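Local coordinates for universal stress protein (Pseudomonas aeruginosa UCBPP-PA14, PDB 7MQ5), which is of unknown function but belongs to the universal stress protein family, whose members commonly help bacteria withstand stress, some of them by binding ATP, at residues P110-L115 and V123-T128; T241-V246 and N258-V263; N70-D75 and I82-A87. All blocks are in the same frame, centred on the assembly; numbering follows the deposited sequence. Where two conformers were deposited one is given.

Following the chain from the N terminus, contact 3 comes first: strand 67-72 runs through a short loop into helix 77-88, and residues 70-75 meet 82-87. Contact 1 closes next, when helix 110-118 returns the chain to strand 123-126. Contact 2 closes last, with helix 258-264 folding back on strand 240-244. The three loops follow in series, neither nesting nor crossing, and all three pack helices on strands of one mixed sheet. Contacts 3 and 1 join where Leu115 CD1 lies 3.9 Å from Ile82 CG1; contacts 1 and 2 join where Trp113 CZ2 lies 3.6 Å from Glu261 O. Contacts 2 and 3 stay about 13 Å apart at their nearest atoms.

Contact 1 (P110-L115 and V123-T128); sequences PDDWKL and VLMTKT
Asp112 and Leu115, one helical turn apart, lie across from Met125 and Val123 of the following strand, with 8.7 Å between the CA atoms of Asp112 and Met125 and 8.5 Å between those of Leu115 and Val123. Met125 is a selenomethionine, and in the conformer described, one of two deposited, its chain is curled: CG stands beside the backbone N (chi1 -65°), and further bends at chi2 and chi3 bring the terminal methyl round to the helix. That methyl, CE, meets the carboxylate of Asp112, 3.6 Å from OD1 and 3.9 Å from OD2, a polar-apolar packing contact rather than a bond. The carboxylate finds its charge partner in Lys95 of strand 92-96, whose NZ forms a salt bridge with OD1, so the buried carboxylate is charge-paired while the methyl packs against it. One turn on, Leu115, whose CB points at the strand, supplies a looser apolar contact, its CD2 lying 4.5 Å from CG1 of Val123. Leu115 also touches Ile81 and His78 of the neighbouring helix 77-88. This is the packing of a beta-alpha-beta crossover: helix 110-118 links strands 92-96 and 123-126, which are parallel neighbours. On its other edge, strand 123-126 pairs antiparallel with strand 270-274, through backbone hydrogen bonds of Val123 with Val273 and of Met125 with Val271, so the helix lies near the middle of the continuous sheet.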
ATOM      1  N   PRO A 110      14.575   7.435   4.871  1.00 16.49           N
ATOM      2  CA  PRO A 110      14.005   7.913   6.125  1.00 17.13           C
ATOM      3  C   PRO A 110      12.750   8.776   5.899  1.00 15.78           C
ATOM      4  O   PRO A 110      11.823   8.669   6.671  1.00 16.19           O
ATOM      5  CB  PRO A 110      15.173   8.702   6.732  1.00 19.61           C
ATOM      6  CG  PRO A 110      16.398   7.994   6.213  1.00 20.54           C
ATOM      7  CD  PRO A 110      16.037   7.633   4.792  1.00 18.63           C
ATOM      8  N   ASP A 111      12.723   9.580   4.835  1.00 15.53           N
ATOM      9  CA  ASP A 111      11.526  10.436   4.618  1.00 16.12           C
ATOM     10  C   ASP A 111      10.342   9.551   4.190  1.00 14.63           C
ATOM     11  O   ASP A 111       9.211   9.835   4.609  1.00 15.30           O
ATOM     12  CB  ASP A 111      11.802  11.570   3.636  1.00 18.54           C
ATOM     13  CG  ASP A 111      10.693  12.608   3.652  1.00 21.34           C
ATOM     14  OD1 ASP A 111      10.663  13.442   4.594  1.00 25.60           O
ATOM     15  OD2 ASP A 111       9.824  12.506   2.792  1.00 26.07           O
ATOM     16  N   ASP A 112      10.595   8.516   3.380  1.00 13.63           N
ATOM     17  CA  ASP A 112       9.535   7.543   2.994  1.00 14.82           C
ATOM     18  C   ASP A 112       8.938   6.925   4.267  1.00 12.95           C
ATOM     19  O   ASP A 112       7.714   6.738   4.351  1.00 12.91           O
ATOM     20  CB  ASP A 112      10.096   6.373   2.176  1.00 18.58           C
ATOM     21  CG  ASP A 112      10.503   6.630   0.735  1.00 23.85           C
ATOM     22  OD1 ASP A 112       9.914   7.531   0.121  1.00 21.25           O
ATOM     23  OD2 ASP A 112      11.401   5.870   0.221  1.00 25.51           O
ATOM     24  N   TRP A 113       9.793   6.598   5.230  1.00 12.23           N
ATOM     25  CA  TRP A 113       9.304   5.992   6.491  1.00 12.71           C
ATOM     26  C   TRP A 113       8.419   6.981   7.256  1.00 12.39           C
ATOM     27  O   TRP A 113       7.408   6.542   7.827  1.00 13.31           O
ATOM     28  CB  TRP A 113      10.468   5.451   7.323  1.00 14.40           C
ATOM     29  CG  TRP A 113      10.793   4.038   6.951  1.00 17.37           C
ATOM     30  CD1 TRP A 113      11.910   3.534   6.350  1.00 20.12           C
ATOM     31  CD2 TRP A 113       9.874   2.941   7.065  1.00 17.57           C
ATOM     32  NE1 TRP A 113      11.765   2.180   6.163  1.00 19.72           N
ATOM     33  CE2 TRP A 113      10.510   1.801   6.549  1.00 19.83           C
ATOM     34  CE3 TRP A 113       8.559   2.840   7.528  1.00 18.39           C
ATOM     35  CZ2 TRP A 113       9.895   0.549   6.561  1.00 18.16           C
ATOM     36  CZ3 TRP A 113       7.935   1.615   7.501  1.00 19.81           C
ATOM     37  CH2 TRP A 113       8.603   0.487   7.031  1.00 20.35           C
ATOM     38  N   LYS A 114       8.762   8.266   7.264  1.00 13.15           N
ATOM     39  CA  LYS A 114       7.918   9.253   7.984  1.00 13.41           C
ATOM     40  C   LYS A 114       6.573   9.382   7.259  1.00 12.81           C
ATOM     41  O   LYS A 114       5.547   9.506   7.933  1.00 13.23           O
ATOM     42  CB  LYS A 114       8.672  10.575   8.119  1.00 15.24           C
ATOM     43  CG  LYS A 114       9.825  10.508   9.112  1.00 18.18           C
ATOM     44  CD  LYS A 114      10.622  11.780   9.243  1.00 20.96           C
ATOM     45  CE  LYS A 114      11.727  11.655  10.270  1.00 27.94           C
ATOM     46  NZ  LYS A 114      12.557  12.876  10.312  1.00 34.71           N
ATOM     47  N   LEU A 115       6.585   9.326   5.930  1.00 12.08           N
ATOM     48  CA  LEU A 115       5.311   9.371   5.175  1.00 11.68           C
ATOM     49  C   LEU A 115       4.452   8.166   5.580  1.00 11.42           C
ATOM     50  O   LEU A 115       3.247   8.329   5.849  1.00 12.11           O
ATOM     51  CB  LEU A 115       5.596   9.343   3.670  1.00 11.78           C
ATOM     52  CG  LEU A 115       4.363   9.227   2.780  1.00 11.93           C
ATOM     53  CD1 LEU A 115       3.428  10.399   2.987  1.00 12.42           C
ATOM     54  CD2 LEU A 115       4.767   9.096   1.323  1.00 12.97           C
ATOM     55  N   VAL A 123      -1.273   4.073   1.619  1.00  8.37           N
ATOM     56  CA  VAL A 123      -0.123   4.559   0.819  1.00  8.28           C
ATOM     57  C   VAL A 123       0.359   3.421  -0.073  1.00  7.87           C
ATOM     58  O   VAL A 123       0.639   2.325   0.445  1.00  8.86           O
ATOM     59  CB  VAL A 123       1.038   5.052   1.694  1.00  8.67           C
ATOM     60  CG1 VAL A 123       2.202   5.494   0.822  1.00  9.83           C
ATOM     61  CG2 VAL A 123       0.604   6.180   2.617  1.00  9.75           C
ATOM     62  N   LEU A 124       0.438   3.687  -1.371  1.00  7.97           N
ATOM     63  CA  LEU A 124       1.033   2.752  -2.342  1.00  8.34           C
ATOM     64  C   LEU A 124       2.443   3.242  -2.650  1.00  8.08           C
ATOM     65  O   LEU A 124       2.614   4.313  -3.237  1.00  9.59           O
ATOM     66  CB  LEU A 124       0.186   2.725  -3.613  1.00  8.66           C
ATOM     67  CG  LEU A 124       0.745   1.883  -4.754  1.00  9.96           C
ATOM     68  CD1 LEU A 124       0.871   0.414  -4.364  1.00 11.21           C
ATOM     69  CD2 LEU A 124      -0.116   2.046  -5.993  1.00 11.22           C
HETATM   70  N   MSE A 125       3.435   2.485  -2.186  1.00  8.72           N
HETATM   71  CA  MSE A 125       4.833   2.736  -2.482  0.55  9.97           C
HETATM   72  C   MSE A 125       5.200   1.872  -3.680  1.00  9.68           C
HETATM   73  O   MSE A 125       5.174   0.646  -3.568  1.00 10.83           O
HETATM   74  CB  MSE A 125       5.718   2.325  -1.306  0.55 12.08           C
HETATM   75  CG  MSE A 125       5.514   3.134  -0.048  0.55 13.58           C
HETATM   76 SE   MSE A 125       6.001   5.016  -0.261  0.55 13.84          SE
HETATM   77  CE  MSE A 125       7.828   4.772  -0.946  0.55 17.48           C
ATOM     78  N   THR A 126       5.492   2.493  -4.825  1.00  9.88           N
ATOM     79  CA  THR A 126       5.830   1.696  -5.999  1.00 10.96           C
ATOM     80  C   THR A 126       7.322   1.359  -5.950  1.00 11.72           C
ATOM     81  O   THR A 126       8.137   2.267  -5.746  1.00 13.52           O
ATOM     82  CB  THR A 126       5.372   2.349  -7.312  1.00 12.06           C
ATOM     83  OG1 THR A 126       6.226   3.427  -7.702  1.00 15.82           O
ATOM     84  CG2 THR A 126       3.947   2.851  -7.246  1.00 13.34           C
ATOM     85  N   LYS A 127       7.657   0.077  -6.116  1.00 10.97           N
ATOM     86  CA  LYS A 127       9.070  -0.361  -6.013  1.00 12.00           C
ATOM     87  C   LYS A 127       9.547  -1.094  -7.266  1.00 13.37           C
ATOM     88  O   LYS A 127      10.752  -1.386  -7.336  1.00 16.76           O
ATOM     89  CB  LYS A 127       9.272  -1.256  -4.789  1.00 11.92           C
ATOM     90  CG  LYS A 127       8.877  -0.623  -3.459  1.00 11.51           C
ATOM     91  CD  LYS A 127       9.270  -1.444  -2.250  1.00 11.95           C
ATOM     92  CE  LYS A 127      10.742  -1.330  -1.934  1.00 12.69           C
ATOM     93  NZ  LYS A 127      11.132  -2.187  -0.789  1.00 12.91           N
ATOM     94  N   THR A 128       8.652  -1.409  -8.195  1.00 12.90           N
ATOM     95  CA  THR A 128       9.048  -2.141  -9.421  1.00 13.92           C
ATOM     96  C   THR A 128       8.495  -1.398 -10.633  1.00 13.65           C
ATOM     97  O   THR A 128       7.475  -0.716 -10.497  1.00 14.99           O
ATOM     98  CB  THR A 128       8.563  -3.599  -9.395  1.00 13.61           C
ATOM     99  OG1 THR A 128       9.029  -4.248 -10.581  1.00 14.80           O
ATOM    100  CG2 THR A 128       7.057  -3.736  -9.304  1.00 13.67           C
TER

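Contact 2 (T241-V246 and N258-V263); sequences TVIGTV and NTAEVV
Ile243 meets Ala260 methyl to methyl, with CD1 3.9 Å from CB. Its other branch turns to Val263, CG2 lying 4.4 Å from CG1, so a single isoleucine fits against two residues on one face of the helix. In the conformer described, one of two deposited, CG1 sits between the backbone N and the carbonyl carbon (chi1 71°), and the extended chi2 carries CD1 out to Ala260. The small alanine CB also approaches Gly244 O at 4.3 Å, where the strand ends. Strand 241-244 and helix 258-263 run nearly antiparallel, at 151°, with their axes 9.3 Å apart at closest. Further out, backbone hydrogen bonds of Ile243 with Leu272 fix the strand against its parallel neighbour 270-274, while Val263 rests on Ile229 of helix 225-236. Strand, helix and strand 270-274 make a beta-alpha-beta unit. In ATP-binding relatives the corresponding strand-to-helix connection carries a glycine-rich phosphate-binding loop; whether it serves that purpose here is not established. The chemistry across the contact itself is almost wholly that of methyl groups, suggesting that apolar packing and burial, rather than directed bonds, seat the helix on its strand here.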
ATOM      1  N   THR A 241       2.159  -6.237  -3.187  1.00  8.96           N
ATOM      2  CA  THR A 241       1.874  -6.911  -1.902  1.00  9.12           C
ATOM      3  C   THR A 241       1.064  -5.913  -1.072  1.00  8.85           C
ATOM      4  O   THR A 241       1.466  -4.754  -0.960  1.00  9.89           O
ATOM      5  CB  THR A 241       3.147  -7.372  -1.180  1.00  9.53           C
ATOM      6  OG1 THR A 241       3.886  -8.239  -2.044  1.00 10.32           O
ATOM      7  CG2 THR A 241       2.839  -8.119   0.096  1.00 11.05           C
ATOM      8  N   VAL A 242      -0.033  -6.371  -0.495  1.00  8.54           N
ATOM      9  CA  VAL A 242      -0.900  -5.546   0.379  1.00  8.33           C
ATOM     10  C   VAL A 242      -0.668  -6.016   1.808  1.00  8.67           C
ATOM     11  O   VAL A 242      -0.824  -7.226   2.087  1.00  9.42           O
ATOM     12  CB  VAL A 242      -2.378  -5.658  -0.015  1.00  9.22           C
ATOM     13  CG1 VAL A 242      -3.211  -4.739   0.866  1.00 10.03           C
ATOM     14  CG2 VAL A 242      -2.589  -5.365  -1.497  1.00  9.41           C
ATOM     15  N   ILE A 243      -0.287  -5.084   2.677  0.60  8.97           N
ATOM     16  CA  ILE A 243      -0.004  -5.404   4.097  0.60 10.03           C
ATOM     17  C   ILE A 243      -0.731  -4.413   5.001  0.60  9.40           C
ATOM     18  O   ILE A 243      -1.144  -3.321   4.545  0.60  9.99           O
ATOM     19  CB  ILE A 243       1.509  -5.384   4.398  0.60 11.13           C
ATOM     20  CG1 ILE A 243       2.081  -3.963   4.366  0.60 11.65           C
ATOM     21  CG2 ILE A 243       2.273  -6.329   3.480  0.60 12.31           C
ATOM     22  CD1 ILE A 243       3.518  -3.877   4.816  0.60 12.94           C
ATOM     23  N   GLY A 244      -0.896  -4.827   6.251  1.00 10.39           N
ATOM     24  CA  GLY A 244      -1.411  -3.942   7.299  1.00 10.94           C
ATOM     25  C   GLY A 244      -0.341  -3.725   8.346  1.00 12.29           C
ATOM     26  O   GLY A 244       0.524  -4.598   8.527  1.00 14.46           O
ATOM     27  N   THR A 245      -0.343  -2.553   8.956  1.00 11.89           N
ATOM     28  CA  THR A 245       0.528  -2.256  10.106  1.00 12.06           C
ATOM     29  C   THR A 245      -0.031  -2.965  11.350  1.00 12.91           C
ATOM     30  O   THR A 245      -1.135  -3.541  11.299  1.00 14.39           O
ATOM     31  CB  THR A 245       0.702  -0.739  10.242  1.00 11.81           C
ATOM     32  OG1 THR A 245      -0.591  -0.167  10.432  1.00 12.56           O
ATOM     33  CG2 THR A 245       1.376  -0.136   9.031  1.00 13.02           C
ATOM     34  N   VAL A 246       0.703  -2.910  12.451  1.00 13.65           N
ATOM     35  CA  VAL A 246       0.327  -3.668  13.677  1.00 15.64           C
ATOM     36  C   VAL A 246      -1.019  -3.162  14.225  1.00 14.52           C
ATOM     37  O   VAL A 246      -1.317  -1.959  14.149  1.00 16.10           O
ATOM     38  CB  VAL A 246       1.485  -3.635  14.693  1.00 18.92           C
ATOM     39  CG1 VAL A 246       1.822  -2.214  15.124  1.00 16.28           C
ATOM     40  CG2 VAL A 246       1.255  -4.545  15.887  1.00 26.02           C
ATOM     41  N   ASN A 258       7.296  -4.375  13.768  1.00 17.06           N
ATOM     42  CA  ASN A 258       8.507  -5.011  13.193  1.00 17.96           C
ATOM     43  C   ASN A 258       8.210  -5.728  11.875  1.00 15.36           C
ATOM     44  O   ASN A 258       9.044  -5.639  10.954  1.00 15.96           O
ATOM     45  CB  ASN A 258       9.137  -6.020  14.147  1.00 21.94           C
ATOM     46  CG  ASN A 258      10.421  -6.600  13.590  1.00 24.00           C
ATOM     47  OD1 ASN A 258      11.431  -5.900  13.498  1.00 26.33           O
ATOM     48  ND2 ASN A 258      10.394  -7.872  13.216  1.00 25.22           N
ATOM     49  N   THR A 259       7.096  -6.453  11.778  1.00 14.99           N
ATOM     50  CA  THR A 259       6.875  -7.221  10.524  1.00 14.94           C
ATOM     51  C   THR A 259       6.817  -6.257   9.342  1.00 13.65           C
ATOM     52  O   THR A 259       7.531  -6.476   8.351  1.00 14.58           O
ATOM     53  CB  THR A 259       5.614  -8.094  10.586  1.00 16.15           C
ATOM     54  OG1 THR A 259       5.831  -9.080  11.597  1.00 19.14           O
ATOM     55  CG2 THR A 259       5.295  -8.776   9.272  1.00 16.17           C
ATOM     56  N   ALA A 260       5.981  -5.231   9.441  1.00 12.99           N
ATOM     57  CA  ALA A 260       5.849  -4.303   8.300  1.00 12.87           C
ATOM     58  C   ALA A 260       7.169  -3.563   8.057  1.00 13.29           C
ATOM     59  O   ALA A 260       7.489  -3.329   6.885  1.00 14.56           O
ATOM     60  CB  ALA A 260       4.684  -3.361   8.519  1.00 13.15           C
ATOM     61  N   GLU A 261       7.921  -3.231   9.110  1.00 13.03           N
ATOM     62  CA  GLU A 261       9.217  -2.530   8.904  1.00 15.39           C
ATOM     63  C   GLU A 261      10.143  -3.395   8.044  1.00 15.17           C
ATOM     64  O   GLU A 261      10.675  -2.918   7.017  1.00 16.93           O
ATOM     65  CB  GLU A 261       9.888  -2.230  10.243  1.00 18.19           C
ATOM     66  CG  GLU A 261       9.242  -1.094  11.011  1.00 20.98           C
ATOM     67  CD  GLU A 261       9.904  -0.797  12.344  1.00 28.73           C
ATOM     68  OE1 GLU A 261      10.752  -1.603  12.779  1.00 32.87           O
ATOM     69  OE2 GLU A 261       9.577   0.241  12.941  1.00 34.99           O
ATOM     70  N   VAL A 262      10.305  -4.655   8.431  1.00 14.35           N
ATOM     71  CA  VAL A 262      11.231  -5.547   7.680  1.00 15.15           C
ATOM     72  C   VAL A 262      10.691  -5.796   6.268  1.00 14.69           C
ATOM     73  O   VAL A 262      11.460  -5.687   5.305  1.00 16.52           O
ATOM     74  CB  VAL A 262      11.456  -6.865   8.442  1.00 17.29           C
ATOM     75  CG1 VAL A 262      12.280  -7.844   7.619  1.00 19.33           C
ATOM     76  CG2 VAL A 262      12.105  -6.622   9.799  1.00 19.60           C
ATOM     77  N   VAL A 263       9.410  -6.128   6.139  1.00 13.52           N
ATOM     78  CA  VAL A 263       8.838  -6.444   4.800  1.00 13.85           C
ATOM     79  C   VAL A 263       8.977  -5.234   3.856  1.00 12.71           C
ATOM     80  O   VAL A 263       9.365  -5.409   2.689  1.00 14.12           O
ATOM     81  CB  VAL A 263       7.382  -6.919   4.981  1.00 17.54           C
ATOM     82  CG1 VAL A 263       6.624  -7.018   3.674  1.00 21.42           C
ATOM     83  CG2 VAL A 263       7.339  -8.225   5.757  1.00 17.70           C
TER

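Contact 3 (N70-D75 and I82-A87); sequences NQAWKD and IAEQQA
Asn70 and Glu84 join strand and helix through one side-chain hydrogen bond, ND2 of the amide donating a hydrogen bond to OE2 of the carboxylate at 2.9 Å, with an angle of 153° at the hydrogen. Both chains leave the backbone in the same sense: CG of Asn70 lies opposite its own N, and that of Glu84 does likewise. Glu84 then bends at chi2 (74°), which swings its carboxylate over toward the strand instead of letting it run straight out. The two flat groups end only 26° apart, and the donor reaches OE2 from the syn side, somewhat out of the carboxylate plane but close to the plane of its own amide. OE2 also packs at 3.3 Å against CB of Asn70, while OE1 lies 4.1 Å from the methyl of Ala72. A second hydrogen bond to OE2 comes from outside the two segments, with NE2 of His39, so this buried oxygen is held by two partners, which would be expected to favour the ionised carboxylate. The bond to Asn70 ties helix 77-88 to edge strand 67-72, the strand-helix step of the alpha/beta fold leading to strand 92-96. This outermost strand pairs with strand 37-43, whose Leu41 touches both Ala72 and Glu84. Helix 77-88, against this edge, packs its far face through Ile82 on Phe118 of helix 110-118 and on Ala287 of helix 277-287.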
ATOM      1  N   ASN A  70      -0.793  20.713  -8.406  1.00 10.60           N
ATOM      2  CA  ASN A  70      -0.266  21.756  -7.517  1.00 10.28           C
ATOM      3  C   ASN A  70       1.222  21.523  -7.273  1.00 10.55           C
ATOM      4  O   ASN A  70       1.689  20.389  -7.340  1.00 11.13           O
ATOM      5  CB  ASN A  70      -0.993  21.790  -6.174  1.00 11.55           C
ATOM      6  CG  ASN A  70      -0.706  23.049  -5.385  1.00 12.93           C
ATOM      7  OD1 ASN A  70      -0.527  24.130  -5.948  1.00 14.99           O
ATOM      8  ND2 ASN A  70      -0.690  22.922  -4.073  1.00 13.64           N
ATOM      9  N   GLN A  71       1.913  22.615  -7.006  1.00 11.13           N
ATOM     10  CA  GLN A  71       3.310  22.584  -6.553  1.00 11.49           C
ATOM     11  C   GLN A  71       3.303  23.201  -5.157  1.00 11.62           C
ATOM     12  O   GLN A  71       2.693  24.263  -4.984  1.00 13.61           O
ATOM     13  CB  GLN A  71       4.220  23.349  -7.503  1.00 12.34           C
ATOM     14  CG  GLN A  71       5.658  23.352  -7.030  1.00 13.27           C
ATOM     15  CD  GLN A  71       6.603  24.021  -7.993  1.00 14.83           C
ATOM     16  OE1 GLN A  71       6.250  24.313  -9.138  1.00 15.91           O
ATOM     17  NE2 GLN A  71       7.822  24.247  -7.529  1.00 15.16           N
ATOM     18  N   ALA A  72       3.939  22.543  -4.197  1.00 11.44           N
ATOM     19  CA  ALA A  72       3.939  23.029  -2.807  1.00 12.23           C
ATOM     20  C   ALA A  72       5.235  22.630  -2.116  1.00 12.27           C
ATOM     21  O   ALA A  72       5.964  21.744  -2.602  1.00 12.73           O
ATOM     22  CB  ALA A  72       2.757  22.444  -2.075  1.00 13.47           C
ATOM     23  N   TRP A  73       5.499  23.287  -0.999  1.00 12.94           N
ATOM     24  CA  TRP A  73       6.659  22.926  -0.164  1.00 13.67           C
ATOM     25  C   TRP A  73       6.490  23.528   1.215  1.00 15.43           C
ATOM     26  O   TRP A  73       6.419  24.767   1.314  1.00 17.67           O
ATOM     27  CB  TRP A  73       8.004  23.392  -0.741  1.00 15.18           C
ATOM     28  CG  TRP A  73       9.095  22.961   0.185  1.00 16.20           C
ATOM     29  CD1 TRP A  73       9.629  23.654   1.235  1.00 17.30           C
ATOM     30  CD2 TRP A  73       9.652  21.641   0.256  1.00 15.15           C
ATOM     31  NE1 TRP A  73      10.512  22.865   1.919  1.00 18.36           N
ATOM     32  CE2 TRP A  73      10.549  21.622   1.343  1.00 17.25           C
ATOM     33  CE3 TRP A  73       9.517  20.486  -0.526  1.00 14.78           C
ATOM     34  CZ2 TRP A  73      11.300  20.490   1.664  1.00 16.69           C
ATOM     35  CZ3 TRP A  73      10.260  19.372  -0.204  1.00 15.38           C
ATOM     36  CH2 TRP A  73      11.133  19.372   0.881  1.00 16.71           C
ATOM     37  N   LYS A  74       6.401  22.676   2.228  1.00 16.17           N
ATOM     38  CA  LYS A  74       6.503  23.234   3.596  1.00 19.48           C
ATOM     39  C   LYS A  74       7.193  22.210   4.507  1.00 18.83           C
ATOM     40  O   LYS A  74       6.716  21.071   4.635  1.00 19.50           O
ATOM     41  CB  LYS A  74       5.164  23.749   4.133  1.00 24.00           C
ATOM     42  CG  LYS A  74       5.281  24.523   5.443  1.00 29.11           C
ATOM     43  CD  LYS A  74       3.978  25.076   5.977  1.00 32.43           C
ATOM     44  CE  LYS A  74       4.152  25.800   7.296  1.00 39.43           C
ATOM     45  NZ  LYS A  74       4.743  24.920   8.333  1.00 43.51           N
ATOM     46  N   ASP A  75       8.362  22.608   5.000  1.00 21.23           N
ATOM     47  CA  ASP A  75       9.157  21.907   6.043  1.00 23.24           C
ATOM     48  C   ASP A  75       9.877  20.674   5.495  1.00 20.73           C
ATOM     49  O   ASP A  75      11.115  20.615   5.612  1.00 26.53           O
ATOM     50  CB  ASP A  75       8.272  21.575   7.247  1.00 24.69           C
ATOM     51  CG  ASP A  75       7.767  22.811   7.974  1.00 29.39           C
ATOM     52  OD1 ASP A  75       8.507  23.809   8.005  1.00 33.42           O
ATOM     53  OD2 ASP A  75       6.624  22.779   8.473  1.00 36.43           O
ATOM     54  N   ILE A  82       1.568  14.973   3.069  1.00 11.34           N
ATOM     55  CA  ILE A  82       0.390  14.794   3.968  1.00 11.93           C
ATOM     56  C   ILE A  82      -0.460  16.074   3.983  1.00 11.93           C
ATOM     57  O   ILE A  82      -1.698  15.955   3.959  1.00 12.55           O
ATOM     58  CB  ILE A  82       0.848  14.327   5.360  1.00 12.73           C
ATOM     59  CG1 ILE A  82       1.422  12.909   5.267  1.00 14.00           C
ATOM     60  CG2 ILE A  82      -0.283  14.422   6.374  1.00 14.11           C
ATOM     61  CD1 ILE A  82       2.140  12.442   6.503  1.00 16.46           C
ATOM     62  N   ALA A  83       0.160  17.256   3.974  1.00 11.96           N
ATOM     63  CA  ALA A  83      -0.656  18.493   3.955  1.00 12.98           C
ATOM     64  C   ALA A  83      -1.511  18.523   2.681  1.00 12.04           C
ATOM     65  O   ALA A  83      -2.667  18.996   2.738  1.00 12.97           O
ATOM     66  CB  ALA A  83       0.215  19.719   4.064  1.00 13.44           C
ATOM     67  N   GLU A  84      -0.961  18.065   1.560  1.00 11.80           N
ATOM     68  CA  GLU A  84      -1.741  18.078   0.297  1.00 11.31           C
ATOM     69  C   GLU A  84      -2.880  17.053   0.376  1.00 10.97           C
ATOM     70  O   GLU A  84      -3.991  17.332  -0.113  1.00 12.15           O
ATOM     71  CB  GLU A  84      -0.837  17.811  -0.903  1.00 11.62           C
ATOM     72  CG  GLU A  84      -1.433  18.323  -2.194  1.00 11.98           C
ATOM     73  CD  GLU A  84      -1.389  19.838  -2.341  1.00 12.86           C
ATOM     74  OE1 GLU A  84      -0.848  20.541  -1.431  1.00 14.45           O
ATOM     75  OE2 GLU A  84      -1.867  20.314  -3.381  1.00 13.16           O
ATOM     76  N   GLN A  85      -2.608  15.879   0.934  1.00 10.98           N
ATOM     77  CA  GLN A  85      -3.662  14.853   1.125  1.00 11.24           C
ATOM     78  C   GLN A  85      -4.801  15.443   1.967  1.00 11.61           C
ATOM     79  O   GLN A  85      -5.984  15.188   1.654  1.00 12.88           O
ATOM     80  CB  GLN A  85      -3.038  13.621   1.780  1.00 11.24           C
ATOM     81  CG  GLN A  85      -4.038  12.503   2.043  1.00 11.95           C
ATOM     82  CD  GLN A  85      -4.751  12.623   3.369  1.00 12.95           C
ATOM     83  OE1 GLN A  85      -4.227  13.170   4.340  1.00 14.75           O
ATOM     84  NE2 GLN A  85      -5.945  12.052   3.440  1.00 15.21           N
ATOM     85  N   GLN A  86      -4.454  16.204   3.001  1.00 12.42           N
ATOM     86  CA  GLN A  86      -5.484  16.815   3.874  1.00 13.98           C
ATOM     87  C   GLN A  86      -6.286  17.874   3.106  1.00 14.64           C
ATOM     88  O   GLN A  86      -7.530  17.878   3.204  1.00 17.01           O
ATOM     89  CB  GLN A  86      -4.806  17.416   5.112  1.00 14.75           C
ATOM     90  CG  GLN A  86      -4.284  16.355   6.072  1.00 14.28           C
ATOM     91  CD  GLN A  86      -5.436  15.699   6.788  1.00 16.02           C
ATOM     92  OE1 GLN A  86      -6.164  16.347   7.540  1.00 20.12           O
ATOM     93  NE2 GLN A  86      -5.619  14.414   6.548  1.00 16.66           N
ATOM     94  N   ALA A  87      -5.595  18.738   2.368  1.00 13.47           N
ATOM     95  CA  ALA A  87      -6.262  19.837   1.633  1.00 14.26           C
ATOM     96  C   ALA A  87      -7.212  19.291   0.565  1.00 14.25           C
ATOM     97  O   ALA A  87      -8.316  19.840   0.396  1.00 16.99           O
ATOM     98  CB  ALA A  87      -5.225  20.718   0.991  1.00 15.80           C
TER